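PDB 3RF2: small ribosomal subunit protein uS8 from Aquifex aeolicus, which binds 16S rRNA very tightly, probably in its central domain, and is thought to help coordinate assembly of the 30S subunit platform. Local coordinates for residues R35-L40 / I94-K99. Residues are numbered along the deposited sequence; the frame is centred on the assembly and turned at random.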
# COMPACT_ATOMS: atom_id res chain seq x y z
N ARG A 35 3.49 -2.14 -7.01
CA ARG A 35 2.62 -1.60 -8.04
C ARG A 35 1.37 -1.04 -7.41
O ARG A 35 0.78 -0.09 -7.91
CB ARG A 35 2.25 -2.63 -9.11
CG ARG A 35 3.28 -2.76 -10.21
CD ARG A 35 2.72 -3.52 -11.40
NE ARG A 35 3.77 -3.90 -12.35
CZ ARG A 35 4.58 -4.94 -12.18
NH1 ARG A 35 4.45 -5.70 -11.10
NH2 ARG A 35 5.51 -5.22 -13.09
N ILE A 36 0.96 -1.65 -6.30
CA ILE A 36 -0.23 -1.20 -5.58
C ILE A 36 0.01 0.16 -4.91
O ILE A 36 -0.78 1.08 -5.05
CB ILE A 36 -0.69 -2.22 -4.53
CG1 ILE A 36 -1.25 -3.47 -5.23
CG2 ILE A 36 -1.76 -1.61 -3.63
CD1 ILE A 36 -1.53 -4.59 -4.27
N LEU A 37 1.14 0.27 -4.21
CA LEU A 37 1.54 1.51 -3.57
C LEU A 37 1.71 2.61 -4.58
O LEU A 37 1.49 3.78 -4.26
CB LEU A 37 2.83 1.31 -2.81
CG LEU A 37 2.71 0.43 -1.57
CD1 LEU A 37 4.09 0.17 -0.96
CD2 LEU A 37 1.86 1.17 -0.62
N ASP A 38 2.10 2.25 -5.79
CA ASP A 38 2.28 3.25 -6.84
C ASP A 38 0.94 3.79 -7.31
O ASP A 38 0.81 4.99 -7.61
CB ASP A 38 3.07 2.68 -8.01
CG ASP A 38 4.52 3.13 -8.02
OD1 ASP A 38 5.16 3.12 -6.95
OD2 ASP A 38 5.01 3.54 -9.09
N VAL A 39 -0.06 2.92 -7.35
CA VAL A 39 -1.42 3.39 -7.58
C VAL A 39 -1.87 4.33 -6.45
O VAL A 39 -2.44 5.39 -6.70
CB VAL A 39 -2.45 2.25 -7.66
CG1 VAL A 39 -3.85 2.82 -7.97
CG2 VAL A 39 -2.02 1.19 -8.69
N LEU A 40 -1.63 3.90 -5.22
CA LEU A 40 -2.09 4.67 -4.06
C LEU A 40 -1.45 6.07 -4.03
O LEU A 40 -2.11 7.06 -3.71
CB LEU A 40 -1.78 3.91 -2.76
CG LEU A 40 -2.61 2.66 -2.43
CD1 LEU A 40 -2.14 2.07 -1.12
CD2 LEU A 40 -4.08 3.01 -2.33
N ILE A 94 9.87 -1.79 2.59
CA ILE A 94 9.29 -0.59 2.02
C ILE A 94 8.85 0.35 3.13
O ILE A 94 8.24 -0.06 4.12
CB ILE A 94 8.12 -0.92 1.11
CG1 ILE A 94 8.63 -1.51 -0.20
CG2 ILE A 94 7.34 0.33 0.82
CD1 ILE A 94 7.52 -2.06 -1.08
N LYS A 95 9.22 1.62 2.97
CA LYS A 95 8.82 2.66 3.89
C LYS A 95 7.64 3.34 3.22
O LYS A 95 7.74 3.79 2.09
CB LYS A 95 9.97 3.66 4.12
CG LYS A 95 9.68 4.71 5.20
CD LYS A 95 10.84 5.66 5.40
CE LYS A 95 10.57 6.61 6.55
NZ LYS A 95 11.73 7.53 6.83
N ILE A 96 6.51 3.38 3.91
CA ILE A 96 5.35 4.06 3.37
C ILE A 96 5.07 5.35 4.13
O ILE A 96 4.93 5.33 5.35
CB ILE A 96 4.08 3.19 3.43
CG1 ILE A 96 4.23 1.97 2.50
CG2 ILE A 96 2.86 4.04 3.06
CD1 ILE A 96 3.33 0.81 2.83
N TYR A 97 4.97 6.47 3.40
CA TYR A 97 4.66 7.75 4.01
C TYR A 97 3.17 8.04 3.91
O TYR A 97 2.62 8.10 2.81
CB TYR A 97 5.44 8.88 3.33
CG TYR A 97 6.94 8.80 3.54
CD1 TYR A 97 7.56 9.52 4.56
CD2 TYR A 97 7.74 8.04 2.71
CE1 TYR A 97 8.93 9.46 4.75
CE2 TYR A 97 9.10 7.97 2.89
CZ TYR A 97 9.70 8.68 3.91
OH TYR A 97 11.06 8.62 4.08
N LEU A 98 2.51 8.23 5.05
CA LEU A 98 1.06 8.37 5.07
C LEU A 98 0.64 9.80 4.82
O LEU A 98 1.36 10.74 5.15
CB LEU A 98 0.48 7.88 6.38
CG LEU A 98 0.77 6.43 6.74
CD1 LEU A 98 0.48 6.17 8.20
CD2 LEU A 98 -0.05 5.49 5.84
N LYS A 99 -0.54 9.96 4.24
CA LYS A 99 -1.06 11.28 3.91
C LYS A 99 -2.27 11.59 4.77
O LYS A 99 -3.26 10.86 4.70
CB LYS A 99 -1.52 11.35 2.46
CG LYS A 99 -2.05 12.74 2.07
CD LYS A 99 -2.57 12.78 0.63
CE LYS A 99 -1.42 12.84 -0.39
NZ LYS A 99 -0.53 14.02 -0.17
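In the N-terminal alpha/beta part of uS8, helix 31-43 packs on one face of a three-stranded antiparallel sheet, and Leu37 meets Ile94 and Ile96 of its central strand, 93-98. The contact is buried and wholly apolar. No hydrogen bond joins the two segments. With CG beside the backbone N (chi1 -69°) and chi2 extended at 174°, both methyls of Leu37 face the strand. Leu37 and Ile94 meet end-on, with Leu37 CD1 3.7 Å from Ile94 CG2. Ile96 instead lies across the end of Leu37, nearly perpendicular to it. Ile96 CG1 lies 3.9 Å from Leu37 CD1 and about as close to Leu37 CD2. Leu37 also touches Ile46 and Trp49 of strand 46-51, while Ile96 touches Leu25 and Val27 of strand 24-28. Leu37 thus spans strands 93-98 and 46-51. Lys95 points away from the helix; Lys95 NZ donates a 3.0 Å hydrogen bond to Tyr97 OH and forms a salt bridge with Glu60, in the insertion, residues 59-93, that other S8 proteins lack. On the helix side, the CD1 methyl of Ile96 ends 3.8 Å from Leu37 CD2.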